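Local coordinates for protein putative serine phosphatase (Pseudomonas aeruginosa, PDB 6K4E) that probably dephosphorylates phosphothreonine or phosphoserine as a magnesium-dependent PP2C-type phosphatase of the SiaABC pathway, which controls biofilm formation in response to carbon availability, at residues B[63-68]-B[90-95]; B[81-86]-B[274-279]; B[193-198]-B[255-260]; B[203-208]-B[221-226]; B[232-237]-B[270-275]. All blocks are in the same frame, centred on the assembly; numbering follows the deposited sequence.

From the N terminus, interaction 1 closes first, fastening the end of helix 49-67 to the loop before strand 95-101. Interaction 2 opens inside that loop, at strand 82-87, so the two cross; it closes only at helix 269-284 and encloses interactions 3 and 4. Interaction 3 joins strand 194-197 to helix 254-264, and nested within it interaction 4 bridges the outer strands of two different sheets, 202-205 and 223-226. Interaction 5 starts after interaction 4 has closed, crosses interaction 3, and ends on the same helix as interaction 2. Interactions 2, 3 and 5 thus lay two successive helices on one antiparallel sheet, while interaction 1 lies near the magnesium site.

Interaction 1: residues B[63-68]-B[90-95]; sequences LIQRAI and DVVGGD
Gln65 reaches from the last turns of helix 49-67 to the backbone of the loop at Val92 and Gly93, and its carboxamide carries nearly the whole contact. The side chain leaves the helix with CG anti to the backbone N (chi1 -176°) and stays extended beyond it, which brings the amide alongside Gly93. There OE1 accepts the amide hydrogen of Gly93 N at 3.1 Å; the donor N approaches one lone pair within the plane of the carbonyl, with a C=O...N angle of 130°. Beside it, NE2 of Gln65 donates to Gly93 O at 2.9 Å in a nearly straight bond, so the amide pairs with the N-H and C=O of one residue, although the position of NE2 is less certain. This two-point pairing would fix the rotation of the amide. OE1 has a further partner in a water 2.9 Å away, which also donates to Val91 O, 2.7 Å from it. Val92 adds close packing, its CA 3.4 Å and CB 3.5 Å from Gln65 OE1. Helix 117-138 covers the contact, Ala121 touching both Gln65 and Val92. Further along the loop, Gly94 shares a backbone hydrogen bond with the metal ligand Cys113, and the Asp95 carboxylate, about 4 Å from a magnesium ion, is hydrogen-bonded to Thr294. The Gly-Gly-Asp run held here lies beside the magnesium centre, as in SpoIIE-type members of the PP2C family.

Interaction 2: residues B[81-86]-B[274-279]; sequences HHFILW and EAFVAT
The rings of Phe83 and Phe276 meet obliquely, their planes 78° apart and their centroids 5.5 Å from each other. CZ of Phe83 makes the closest approach, 3.4 Å from CD2 of Phe276, and lies almost as near to CE2. The Phe276 ring also meets the ring of His264 and touches Met260 and Leu261 of helix 254-264, so it sits between that helix and the strand. Phe83 takes the less common first torsion that sets CG between its backbone N and carbonyl carbon (chi1 79°), which points the ring at the helix. These aromatics belong to a helix layer packed on an antiparallel sheet, as in the PP2C fold: helix 274-279 runs at 25° to strand 82-86, their axes 9.8 Å apart at the closest. Two residues further along the strand, Leu85 offers its branch point to the solvent-exposed Val277, with CG 3.8 Å from Val277 CG2, and the two side chains cross obliquely. CD1 of Leu85 also comes within 4.4 Å of CB of the buried Phe276.

Interaction 3: residues B[193-198]-B[255-260]; sequences SLYASD and RRFADM
Tyr195 presents one face of its ring to the edge of Phe257, forming a T-shaped (edge-to-face) pair. CE2 of Phe257 stands 3.5 Å above the tyrosine plane, displaced toward the rim, where it is 3.6 Å from Tyr195 CD2 and equally close to CE2. The neighbouring CD2 of Phe257 follows at 3.8 Å from Tyr195 CE2, which means that one C-C side of the phenylalanine ring, rather than a single carbon, rests on the tyrosine. The planes are inclined at 73° and the centroids lie 5.0 Å apart. Phe257 reaches this position with CG anti to its backbone N (chi1 -172°), directing the ring from the helix toward the strand. Its edge hydrogens face the pi cloud of Tyr195, a favourable electrostatic match in a buried place. Ser254 and Leu261 of the same helix also touch Tyr195, while Phe252 packs on Phe257. Strand 194-197 lies between strands 231-236 and 202-205, and Tyr195 shares a backbone hydrogen bond with Tyr234. The T-shaped pair thereby seats helix 254-264 on the outer surface of an antiparallel sheet, in the helix-on-sheet layering of the PP2C fold.

Interaction 4: residues B[203-208]-B[221-226]; sequences QELKGA and RNIEVP
Leu205 CG lies anti to its carbonyl carbon (chi1 -68°), while chi1 -64° of Ile223 puts CG2 opposite its backbone N; Leu205 CD1 and Ile223 CG2 thus come within 3.8 Å. The two side chains lie alongside, pointing opposite ways, and overlap along their flanks. Val225 comes instead tip to tip with Leu205: its CG2, set between the backbone N and the carbonyl carbon, is 3.9 Å from Leu205 CD1, and CG1 is 4.0 Å from Leu205 CD2. Leu205 CD1 therefore touches both residues, which project from the same side of strand 223-226. Beyond it, the far methyl of Ile223, CD1, rests 3.5 Å from the carbonyl oxygen of Lys206. The strands do not pair with each other. Strand 202-205 hydrogen-bonds to strand 194-197, whereas Ile223 shares its backbone bond with Phe187 of strand 184-190, so the contact joins the outer strands of the two sheets of the sandwich. Phe187 also touches Leu205, and Leu185 touches Val225, extending the apolar patch onto strand 184-190. With methyl groups doing nearly all the touching, cohesion here rests on van der Waals and hydrophobic contact and is less directional than a hydrogen-bonded seam would be.

Interaction 5: residues B[232-237]-B[270-275]; sequences TFYLST and PEQAEA
A hydrogen bond between Tyr234 and Gln272 joins strand 231-236 to helix 269-284. Tyr234 OH donates to Gln272 OE1 over a short 2.6 Å, arriving at a C=O...O angle of 128° and tilted 16° from the carbonyl plane. The same bond places OE1 of Gln272 at the edge of the Tyr234 ring, close to its plane and 3.4 Å from CE2. Gln272 reaches across with CG anti to its carbonyl carbon and an extended chain, meeting the tyrosine side chain at about a right angle, its amide plane turned 49° from the ring. Both polar ends of this buried amide are satisfied, because NE2 bonds to the backbone oxygen of Gln267. Those two bonds together would hold the amide against flipping. Van der Waals contact adds to this, for the methyl CG2 of Thr232 stops 3.9 Å from Gln272 NE2. The hydroxyl of Thr232 is engaged elsewhere, with Ala265 O and Arg299 NH1. At its far end the strand leads through Ser236 and Thr237 directly into the magnesium ligand Asp238. A helix held against the central strand of the sheet, with that strand running on to a metal-binding aspartate, is the layout by which PP2C-type phosphatases join their helical layer to the metal centre.

Interaction 1: residues B[63-68]-B[90-95]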
# COMPACT_ATOMS: atom_id res chain seq x y z
N LEU B 63 -4.28 -2.16 -12.42
CA LEU B 63 -5.42 -1.24 -12.43
C LEU B 63 -5.42 -0.50 -11.09
O LEU B 63 -5.69 0.71 -11.05
CB LEU B 63 -6.73 -2.02 -12.63
CG LEU B 63 -7.24 -2.26 -14.08
CD1 LEU B 63 -8.17 -3.41 -14.08
CD2 LEU B 63 -8.04 -1.06 -14.65
N ILE B 64 -5.11 -1.23 -9.98
CA ILE B 64 -5.03 -0.63 -8.65
C ILE B 64 -3.87 0.38 -8.64
O ILE B 64 -4.07 1.53 -8.24
CB ILE B 64 -4.92 -1.69 -7.50
CG1 ILE B 64 -6.22 -2.54 -7.40
CG2 ILE B 64 -4.63 -1.02 -6.14
CD1 ILE B 64 -6.13 -3.85 -6.66
N GLN B 65 -2.68 -0.02 -9.11
CA GLN B 65 -1.51 0.87 -9.15
C GLN B 65 -1.73 2.10 -10.07
O GLN B 65 -1.32 3.19 -9.71
CB GLN B 65 -0.22 0.12 -9.48
CG GLN B 65 1.03 1.00 -9.43
CD GLN B 65 2.29 0.19 -9.35
OE1 GLN B 65 2.59 -0.60 -10.23
NE2 GLN B 65 3.06 0.39 -8.30
N ARG B 66 -2.42 1.95 -11.20
CA ARG B 66 -2.72 3.08 -12.10
C ARG B 66 -3.66 4.09 -11.46
O ARG B 66 -3.52 5.29 -11.66
CB ARG B 66 -3.29 2.57 -13.43
CG ARG B 66 -2.18 2.11 -14.38
CD ARG B 66 -2.71 1.74 -15.75
NE ARG B 66 -1.60 1.45 -16.66
CZ ARG B 66 -0.97 2.36 -17.41
NH1 ARG B 66 -1.36 3.63 -17.38
NH2 ARG B 66 0.03 2.00 -18.19
N ALA B 67 -4.60 3.60 -10.64
CA ALA B 67 -5.58 4.42 -9.91
C ALA B 67 -4.94 5.37 -8.87
O ALA B 67 -5.55 6.38 -8.51
CB ALA B 67 -6.62 3.53 -9.26
N ILE B 68 -3.73 5.07 -8.43
CA ILE B 68 -3.05 5.93 -7.46
C ILE B 68 -2.14 6.99 -8.18
O ILE B 68 -1.53 7.82 -7.52
CB ILE B 68 -2.32 5.12 -6.34
CG1 ILE B 68 -1.08 4.36 -6.87
CG2 ILE B 68 -3.27 4.20 -5.60
CD1 ILE B 68 0.20 4.72 -6.22
N ASP B 90 7.92 -5.20 -14.64
CA ASP B 90 6.94 -6.26 -14.73
C ASP B 90 5.57 -5.57 -14.95
O ASP B 90 5.54 -4.48 -15.53
CB ASP B 90 7.06 -7.21 -13.54
CG ASP B 90 8.52 -7.62 -13.26
OD1 ASP B 90 9.25 -7.99 -14.22
OD2 ASP B 90 8.95 -7.54 -12.08
N VAL B 91 4.46 -6.18 -14.58
CA VAL B 91 3.18 -5.51 -14.83
C VAL B 91 2.98 -4.37 -13.81
O VAL B 91 2.41 -3.32 -14.14
CB VAL B 91 2.03 -6.54 -14.82
CG1 VAL B 91 0.74 -5.94 -15.36
CG2 VAL B 91 2.43 -7.76 -15.63
N VAL B 92 3.48 -4.58 -12.59
CA VAL B 92 3.46 -3.62 -11.49
C VAL B 92 4.91 -3.37 -11.07
O VAL B 92 5.74 -4.29 -11.14
CB VAL B 92 2.55 -4.07 -10.31
CG1 VAL B 92 1.08 -4.08 -10.72
CG2 VAL B 92 2.97 -5.43 -9.74
N GLY B 93 5.23 -2.16 -10.67
CA GLY B 93 6.60 -1.83 -10.30
C GLY B 93 6.71 -1.08 -8.99
O GLY B 93 5.71 -0.90 -8.32
N GLY B 94 7.93 -0.63 -8.67
CA GLY B 94 8.23 0.10 -7.44
C GLY B 94 8.33 1.59 -7.66
O GLY B 94 8.63 2.35 -6.73
N ASP B 95 8.03 2.03 -8.87
CA ASP B 95 8.13 3.43 -9.23
C ASP B 95 6.76 4.03 -9.33
O ASP B 95 5.85 3.41 -9.92
CB ASP B 95 8.75 3.56 -10.64
CG ASP B 95 10.26 3.66 -10.78
OD1 ASP B 95 10.99 3.18 -9.88
OD2 ASP B 95 10.72 4.08 -11.86
O HOH W 1 1.31 -1.29 -12.76

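Interaction 2: residues B[81-86]-B[274-279]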
# COMPACT_ATOMS: atom_id res chain seq x y z
N HIS B 81 2.36 21.09 -21.10
CA HIS B 81 3.51 21.60 -20.37
C HIS B 81 4.00 20.56 -19.37
O HIS B 81 4.59 20.89 -18.34
CB HIS B 81 3.22 22.98 -19.77
CG HIS B 81 3.45 24.07 -20.76
ND1 HIS B 81 4.51 24.96 -20.63
CD2 HIS B 81 2.78 24.36 -21.90
CE1 HIS B 81 4.43 25.77 -21.67
NE2 HIS B 81 3.41 25.45 -22.47
N HIS B 82 3.70 19.27 -19.69
CA HIS B 82 4.18 18.10 -18.98
C HIS B 82 4.20 16.91 -19.92
O HIS B 82 3.50 16.91 -20.93
CB HIS B 82 3.30 17.78 -17.73
CG HIS B 82 2.33 16.66 -17.91
ND1 HIS B 82 1.17 16.83 -18.65
CD2 HIS B 82 2.40 15.38 -17.47
CE1 HIS B 82 0.58 15.64 -18.67
NE2 HIS B 82 1.28 14.73 -17.97
N PHE B 83 4.94 15.85 -19.53
CA PHE B 83 4.90 14.54 -20.17
C PHE B 83 5.24 13.49 -19.14
O PHE B 83 5.93 13.79 -18.17
CB PHE B 83 5.74 14.43 -21.45
CG PHE B 83 7.23 14.23 -21.32
CD1 PHE B 83 7.75 13.02 -20.82
CD2 PHE B 83 8.12 15.17 -21.82
CE1 PHE B 83 9.12 12.82 -20.74
CE2 PHE B 83 9.50 14.96 -21.76
CZ PHE B 83 9.99 13.78 -21.22
N ILE B 84 4.68 12.28 -19.31
CA ILE B 84 4.91 11.17 -18.39
C ILE B 84 5.38 9.98 -19.15
O ILE B 84 4.82 9.62 -20.19
CB ILE B 84 3.67 10.86 -17.48
CG1 ILE B 84 3.96 9.70 -16.50
CG2 ILE B 84 2.39 10.63 -18.24
CD1 ILE B 84 5.14 9.97 -15.51
N LEU B 85 6.43 9.39 -18.66
CA LEU B 85 6.98 8.15 -19.20
C LEU B 85 6.94 7.20 -18.00
O LEU B 85 7.60 7.46 -17.00
CB LEU B 85 8.42 8.36 -19.70
CG LEU B 85 8.93 7.43 -20.81
CD1 LEU B 85 10.36 7.81 -21.22
CD2 LEU B 85 8.91 5.94 -20.38
N TRP B 86 6.09 6.17 -18.04
CA TRP B 86 5.99 5.28 -16.89
C TRP B 86 5.89 3.86 -17.38
O TRP B 86 4.86 3.49 -17.91
CB TRP B 86 4.78 5.65 -16.02
CG TRP B 86 4.67 4.83 -14.77
CD1 TRP B 86 5.42 4.93 -13.64
CD2 TRP B 86 3.73 3.77 -14.53
NE1 TRP B 86 5.01 4.00 -12.70
CE2 TRP B 86 3.95 3.30 -13.21
CE3 TRP B 86 2.68 3.21 -15.28
CZ2 TRP B 86 3.15 2.30 -12.63
CZ3 TRP B 86 1.92 2.20 -14.71
CH2 TRP B 86 2.16 1.75 -13.41
N GLU B 274 7.93 11.06 -26.97
CA GLU B 274 8.08 10.10 -28.07
C GLU B 274 9.55 9.87 -28.43
O GLU B 274 9.95 8.70 -28.57
CB GLU B 274 7.32 10.58 -29.34
CG GLU B 274 7.15 9.51 -30.42
CD GLU B 274 8.18 9.39 -31.55
OE1 GLU B 274 9.09 10.25 -31.63
OE2 GLU B 274 8.06 8.45 -32.36
N ALA B 275 10.35 10.96 -28.58
CA ALA B 275 11.77 10.84 -28.90
C ALA B 275 12.53 10.08 -27.83
O ALA B 275 13.39 9.29 -28.20
CB ALA B 275 12.40 12.20 -29.14
N PHE B 276 12.21 10.30 -26.53
CA PHE B 276 12.89 9.66 -25.43
C PHE B 276 12.60 8.15 -25.43
O PHE B 276 13.54 7.36 -25.31
CB PHE B 276 12.54 10.32 -24.09
CG PHE B 276 13.01 11.74 -23.86
CD1 PHE B 276 13.79 12.41 -24.82
CD2 PHE B 276 12.79 12.37 -22.64
CE1 PHE B 276 14.28 13.71 -24.56
CE2 PHE B 276 13.26 13.67 -22.40
CZ PHE B 276 13.98 14.34 -23.36
N VAL B 277 11.32 7.75 -25.66
CA VAL B 277 10.91 6.34 -25.78
C VAL B 277 11.63 5.68 -26.98
O VAL B 277 12.24 4.62 -26.81
CB VAL B 277 9.36 6.18 -25.84
CG1 VAL B 277 8.94 4.80 -26.34
CG2 VAL B 277 8.73 6.47 -24.49
N ALA B 278 11.57 6.31 -28.16
CA ALA B 278 12.27 5.80 -29.35
C ALA B 278 13.83 5.73 -29.17
O ALA B 278 14.44 4.81 -29.70
CB ALA B 278 11.91 6.62 -30.57
N THR B 279 14.43 6.67 -28.40
CA THR B 279 15.88 6.70 -28.11
C THR B 279 16.29 5.50 -27.24
O THR B 279 17.33 4.90 -27.48
CB THR B 279 16.31 8.07 -27.51
OG1 THR B 279 16.07 9.09 -28.49
CG2 THR B 279 17.78 8.12 -27.08

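Interaction 3: residues B[193-198]-B[255-260]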
# COMPACT_ATOMS: atom_id res chain seq x y z
N SER B 193 17.77 13.23 -8.88
CA SER B 193 18.19 14.55 -9.33
C SER B 193 17.10 15.24 -10.10
O SER B 193 16.26 14.59 -10.73
CB SER B 193 19.41 14.43 -10.26
OG SER B 193 20.48 13.72 -9.66
N LEU B 194 17.16 16.57 -10.12
CA LEU B 194 16.31 17.37 -10.97
C LEU B 194 17.22 17.88 -12.11
O LEU B 194 18.23 18.52 -11.85
CB LEU B 194 15.64 18.53 -10.23
CG LEU B 194 14.83 19.51 -11.11
CD1 LEU B 194 13.54 18.90 -11.58
CD2 LEU B 194 14.54 20.74 -10.38
N TYR B 195 16.87 17.54 -13.35
CA TYR B 195 17.59 17.98 -14.51
C TYR B 195 16.77 19.16 -15.09
O TYR B 195 15.55 19.14 -15.01
CB TYR B 195 17.66 16.85 -15.52
CG TYR B 195 18.79 15.88 -15.30
CD1 TYR B 195 20.06 16.12 -15.82
CD2 TYR B 195 18.59 14.68 -14.61
CE1 TYR B 195 21.11 15.23 -15.63
CE2 TYR B 195 19.63 13.77 -14.41
CZ TYR B 195 20.89 14.06 -14.93
OH TYR B 195 21.93 13.17 -14.81
N ALA B 196 17.44 20.20 -15.58
CA ALA B 196 16.81 21.38 -16.19
C ALA B 196 17.58 21.73 -17.42
O ALA B 196 18.81 21.67 -17.39
CB ALA B 196 16.84 22.56 -15.23
N SER B 197 16.89 22.09 -18.50
CA SER B 197 17.54 22.45 -19.74
C SER B 197 16.73 23.48 -20.55
O SER B 197 15.51 23.43 -20.58
CB SER B 197 17.84 21.21 -20.57
OG SER B 197 18.64 21.62 -21.67
N ASP B 198 17.45 24.40 -21.21
CA ASP B 198 16.82 25.39 -22.09
C ASP B 198 17.14 25.07 -23.57
O ASP B 198 16.82 25.86 -24.45
CB ASP B 198 17.25 26.81 -21.70
CG ASP B 198 18.74 27.12 -21.87
OD1 ASP B 198 19.54 26.16 -22.01
OD2 ASP B 198 19.11 28.31 -21.82
N ARG B 255 25.68 10.85 -18.97
CA ARG B 255 26.18 11.64 -20.10
C ARG B 255 25.24 11.52 -21.33
O ARG B 255 24.87 12.57 -21.87
CB ARG B 255 27.65 11.36 -20.45
CG ARG B 255 28.59 11.74 -19.30
CD ARG B 255 29.95 11.04 -19.31
NE ARG B 255 30.58 11.04 -17.98
CZ ARG B 255 31.89 10.88 -17.76
NH1 ARG B 255 32.73 10.73 -18.78
NH2 ARG B 255 32.36 10.90 -16.53
N ARG B 256 24.82 10.28 -21.73
CA ARG B 256 23.87 10.14 -22.85
C ARG B 256 22.52 10.78 -22.48
O ARG B 256 21.89 11.37 -23.35
CB ARG B 256 23.62 8.67 -23.25
CG ARG B 256 24.78 7.97 -23.95
CD ARG B 256 24.37 6.54 -24.31
NE ARG B 256 25.47 5.80 -24.92
CZ ARG B 256 26.27 4.94 -24.29
NH1 ARG B 256 26.04 4.62 -23.02
NH2 ARG B 256 27.27 4.35 -24.94
N PHE B 257 22.15 10.75 -21.19
CA PHE B 257 20.89 11.31 -20.70
C PHE B 257 20.87 12.84 -20.78
O PHE B 257 19.91 13.39 -21.35
CB PHE B 257 20.56 10.80 -19.29
CG PHE B 257 19.21 11.16 -18.75
CD1 PHE B 257 18.06 10.52 -19.23
CD2 PHE B 257 19.06 12.12 -17.76
CE1 PHE B 257 16.80 10.86 -18.75
CE2 PHE B 257 17.80 12.45 -17.27
CZ PHE B 257 16.68 11.80 -17.74
N ALA B 258 21.93 13.53 -20.25
CA ALA B 258 22.06 14.99 -20.30
C ALA B 258 22.07 15.51 -21.76
O ALA B 258 21.43 16.52 -22.04
CB ALA B 258 23.32 15.43 -19.58
N ASP B 259 22.77 14.80 -22.66
CA ASP B 259 22.81 15.15 -24.08
C ASP B 259 21.45 15.03 -24.73
O ASP B 259 21.05 15.94 -25.46
CB ASP B 259 23.85 14.33 -24.85
CG ASP B 259 25.30 14.68 -24.55
OD1 ASP B 259 25.54 15.67 -23.81
OD2 ASP B 259 26.19 13.94 -25.02
N MET B 260 20.73 13.92 -24.45
CA MET B 260 19.37 13.67 -24.94
C MET B 260 18.43 14.83 -24.52
O MET B 260 17.70 15.36 -25.36
CB MET B 260 18.83 12.33 -24.40
CG MET B 260 17.46 11.95 -24.96
SD MET B 260 16.76 10.44 -24.22
CE MET B 260 16.46 11.01 -22.47

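Interaction 4: residues B[203-208]-B[221-226]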
# COMPACT_ATOMS: atom_id res chain seq x y z
N GLN B 203 21.46 21.65 -16.48
CA GLN B 203 21.76 21.77 -15.05
C GLN B 203 21.24 20.54 -14.38
O GLN B 203 20.18 20.03 -14.76
CB GLN B 203 21.05 22.96 -14.39
CG GLN B 203 21.35 24.32 -14.99
CD GLN B 203 20.92 25.46 -14.09
OE1 GLN B 203 21.53 26.53 -14.11
NE2 GLN B 203 19.86 25.27 -13.30
N GLU B 204 21.96 20.05 -13.39
CA GLU B 204 21.53 18.91 -12.60
C GLU B 204 21.58 19.36 -11.13
O GLU B 204 22.66 19.70 -10.63
CB GLU B 204 22.45 17.69 -12.85
CG GLU B 204 21.96 16.42 -12.16
CD GLU B 204 22.90 15.23 -12.12
OE1 GLU B 204 23.98 15.27 -12.76
OE2 GLU B 204 22.54 14.23 -11.46
N LEU B 205 20.40 19.44 -10.48
CA LEU B 205 20.28 19.76 -9.07
C LEU B 205 20.34 18.38 -8.40
O LEU B 205 19.36 17.65 -8.42
CB LEU B 205 18.95 20.48 -8.77
CG LEU B 205 18.69 21.92 -9.31
CD1 LEU B 205 17.51 22.57 -8.61
CD2 LEU B 205 19.95 22.81 -9.33
N LYS B 206 21.53 17.98 -7.91
CA LYS B 206 21.72 16.65 -7.30
C LYS B 206 20.98 16.48 -5.99
O LYS B 206 20.92 17.41 -5.19
CB LYS B 206 23.21 16.31 -7.12
CG LYS B 206 23.97 16.18 -8.44
CD LYS B 206 25.47 16.39 -8.24
CE LYS B 206 26.21 16.64 -9.54
NZ LYS B 206 26.03 18.03 -10.03
N GLY B 207 20.41 15.30 -5.80
CA GLY B 207 19.73 14.93 -4.57
C GLY B 207 20.74 14.35 -3.60
O GLY B 207 21.89 14.09 -3.98
N ALA B 208 20.33 14.17 -2.33
CA ALA B 208 21.18 13.61 -1.27
C ALA B 208 21.60 12.19 -1.64
O ALA B 208 20.89 11.51 -2.38
CB ALA B 208 20.41 13.59 0.04
N ARG B 221 17.26 19.17 2.82
CA ARG B 221 17.30 20.60 2.59
C ARG B 221 16.80 20.87 1.15
O ARG B 221 16.98 20.03 0.27
CB ARG B 221 18.75 21.10 2.79
CG ARG B 221 18.96 22.61 2.64
CD ARG B 221 20.44 23.01 2.62
NE ARG B 221 21.18 22.41 1.51
CZ ARG B 221 21.27 22.93 0.29
NH1 ARG B 221 20.65 24.07 -0.01
NH2 ARG B 221 21.96 22.31 -0.66
N ASN B 222 16.14 22.02 0.94
CA ASN B 222 15.67 22.45 -0.36
C ASN B 222 16.75 23.23 -1.11
O ASN B 222 17.51 23.99 -0.51
CB ASN B 222 14.45 23.33 -0.21
CG ASN B 222 13.25 22.58 0.26
OD1 ASN B 222 13.00 21.46 -0.16
ND2 ASN B 222 12.50 23.17 1.18
N ILE B 223 16.80 23.03 -2.42
CA ILE B 223 17.66 23.75 -3.33
C ILE B 223 16.70 24.65 -4.07
O ILE B 223 15.81 24.16 -4.77
CB ILE B 223 18.45 22.79 -4.26
CG1 ILE B 223 19.41 21.91 -3.42
CG2 ILE B 223 19.20 23.60 -5.35
CD1 ILE B 223 19.90 20.63 -4.14
N GLU B 224 16.89 25.94 -3.93
CA GLU B 224 15.99 26.91 -4.53
C GLU B 224 16.63 27.65 -5.64
O GLU B 224 17.65 28.32 -5.44
CB GLU B 224 15.40 27.85 -3.48
CG GLU B 224 14.55 27.15 -2.44
CD GLU B 224 14.20 28.06 -1.29
OE1 GLU B 224 15.04 28.21 -0.37
OE2 GLU B 224 13.10 28.64 -1.31
N VAL B 225 16.05 27.52 -6.82
CA VAL B 225 16.54 28.14 -8.03
C VAL B 225 15.54 29.13 -8.61
O VAL B 225 14.34 28.90 -8.49
CB VAL B 225 17.03 27.13 -9.10
CG1 VAL B 225 18.35 26.46 -8.67
CG2 VAL B 225 15.96 26.10 -9.46
N PRO B 226 15.99 30.21 -9.29
CA PRO B 226 15.03 31.09 -9.96
C PRO B 226 14.31 30.28 -11.04
O PRO B 226 14.85 29.28 -11.53
CB PRO B 226 15.92 32.18 -10.58
CG PRO B 226 17.26 31.59 -10.68
CD PRO B 226 17.39 30.63 -9.55

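Interaction 5: residues B[232-237]-B[270-275]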
# COMPACT_ATOMS: atom_id res chain seq x y z
N THR B 232 12.86 23.40 -19.51
CA THR B 232 12.14 22.13 -19.32
C THR B 232 12.86 21.42 -18.18
O THR B 232 14.09 21.46 -18.12
CB THR B 232 12.06 21.30 -20.63
OG1 THR B 232 11.57 22.14 -21.67
CG2 THR B 232 11.11 20.14 -20.51
N PHE B 233 12.09 20.85 -17.26
CA PHE B 233 12.59 20.17 -16.07
C PHE B 233 12.27 18.70 -16.21
O PHE B 233 11.33 18.35 -16.92
CB PHE B 233 11.97 20.75 -14.78
CG PHE B 233 12.34 22.20 -14.54
CD1 PHE B 233 11.58 23.22 -15.09
CD2 PHE B 233 13.49 22.54 -13.84
CE1 PHE B 233 11.94 24.55 -14.93
CE2 PHE B 233 13.86 23.88 -13.68
CZ PHE B 233 13.07 24.87 -14.21
N TYR B 234 13.13 17.84 -15.62
CA TYR B 234 13.01 16.40 -15.78
C TYR B 234 13.32 15.72 -14.50
O TYR B 234 14.39 15.93 -13.93
CB TYR B 234 13.98 15.87 -16.85
CG TYR B 234 13.88 16.56 -18.18
CD1 TYR B 234 14.60 17.72 -18.44
CD2 TYR B 234 13.07 16.04 -19.19
CE1 TYR B 234 14.51 18.35 -19.68
CE2 TYR B 234 12.94 16.69 -20.42
CZ TYR B 234 13.69 17.83 -20.66
OH TYR B 234 13.57 18.45 -21.86
N LEU B 235 12.40 14.86 -14.08
CA LEU B 235 12.52 14.07 -12.87
C LEU B 235 12.49 12.64 -13.33
O LEU B 235 11.44 12.17 -13.75
CB LEU B 235 11.34 14.37 -11.91
CG LEU B 235 11.49 15.63 -11.07
CD1 LEU B 235 10.18 15.95 -10.34
CD2 LEU B 235 12.63 15.50 -10.04
N SER B 236 13.62 11.95 -13.26
CA SER B 236 13.67 10.56 -13.68
C SER B 236 14.20 9.68 -12.56
O SER B 236 15.11 10.08 -11.86
CB SER B 236 14.56 10.42 -14.91
OG SER B 236 14.84 9.05 -15.20
N THR B 237 13.70 8.44 -12.46
CA THR B 237 14.26 7.45 -11.53
C THR B 237 15.50 6.87 -12.22
O THR B 237 15.76 7.19 -13.39
CB THR B 237 13.23 6.36 -11.18
OG1 THR B 237 12.78 5.73 -12.39
CG2 THR B 237 12.01 6.92 -10.40
N PRO B 270 5.08 16.61 -25.82
CA PRO B 270 4.58 15.34 -26.39
C PRO B 270 5.57 14.76 -27.40
O PRO B 270 5.69 13.54 -27.48
CB PRO B 270 3.28 15.75 -27.08
CG PRO B 270 2.88 16.99 -26.41
CD PRO B 270 4.16 17.71 -26.14
N GLU B 271 6.33 15.63 -28.11
CA GLU B 271 7.35 15.19 -29.05
C GLU B 271 8.59 14.67 -28.35
O GLU B 271 9.19 13.70 -28.83
CB GLU B 271 7.68 16.29 -30.05
CG GLU B 271 6.48 16.68 -30.91
CD GLU B 271 6.70 17.92 -31.77
OE1 GLU B 271 7.87 18.29 -32.02
OE2 GLU B 271 5.69 18.51 -32.23
N GLN B 272 8.98 15.32 -27.21
CA GLN B 272 10.13 14.90 -26.40
C GLN B 272 9.92 13.52 -25.86
O GLN B 272 10.78 12.68 -26.02
CB GLN B 272 10.37 15.87 -25.24
CG GLN B 272 10.78 17.27 -25.66
CD GLN B 272 11.29 18.00 -24.44
OE1 GLN B 272 11.98 17.42 -23.60
NE2 GLN B 272 10.97 19.28 -24.30
N ALA B 273 8.73 13.26 -25.26
CA ALA B 273 8.31 11.96 -24.73
C ALA B 273 8.50 10.88 -25.76
O ALA B 273 9.19 9.92 -25.47
CB ALA B 273 6.86 12.02 -24.31
N GLU B 274 7.93 11.06 -26.97
CA GLU B 274 8.08 10.10 -28.07
C GLU B 274 9.55 9.87 -28.43
O GLU B 274 9.95 8.70 -28.57
CB GLU B 274 7.32 10.58 -29.34
CG GLU B 274 7.15 9.51 -30.42
CD GLU B 274 8.18 9.39 -31.55
OE1 GLU B 274 9.09 10.25 -31.63
OE2 GLU B 274 8.06 8.45 -32.36
N ALA B 275 10.35 10.96 -28.58
CA ALA B 275 11.77 10.84 -28.90
C ALA B 275 12.53 10.08 -27.83
O ALA B 275 13.39 9.29 -28.20
CB ALA B 275 12.40 12.20 -29.14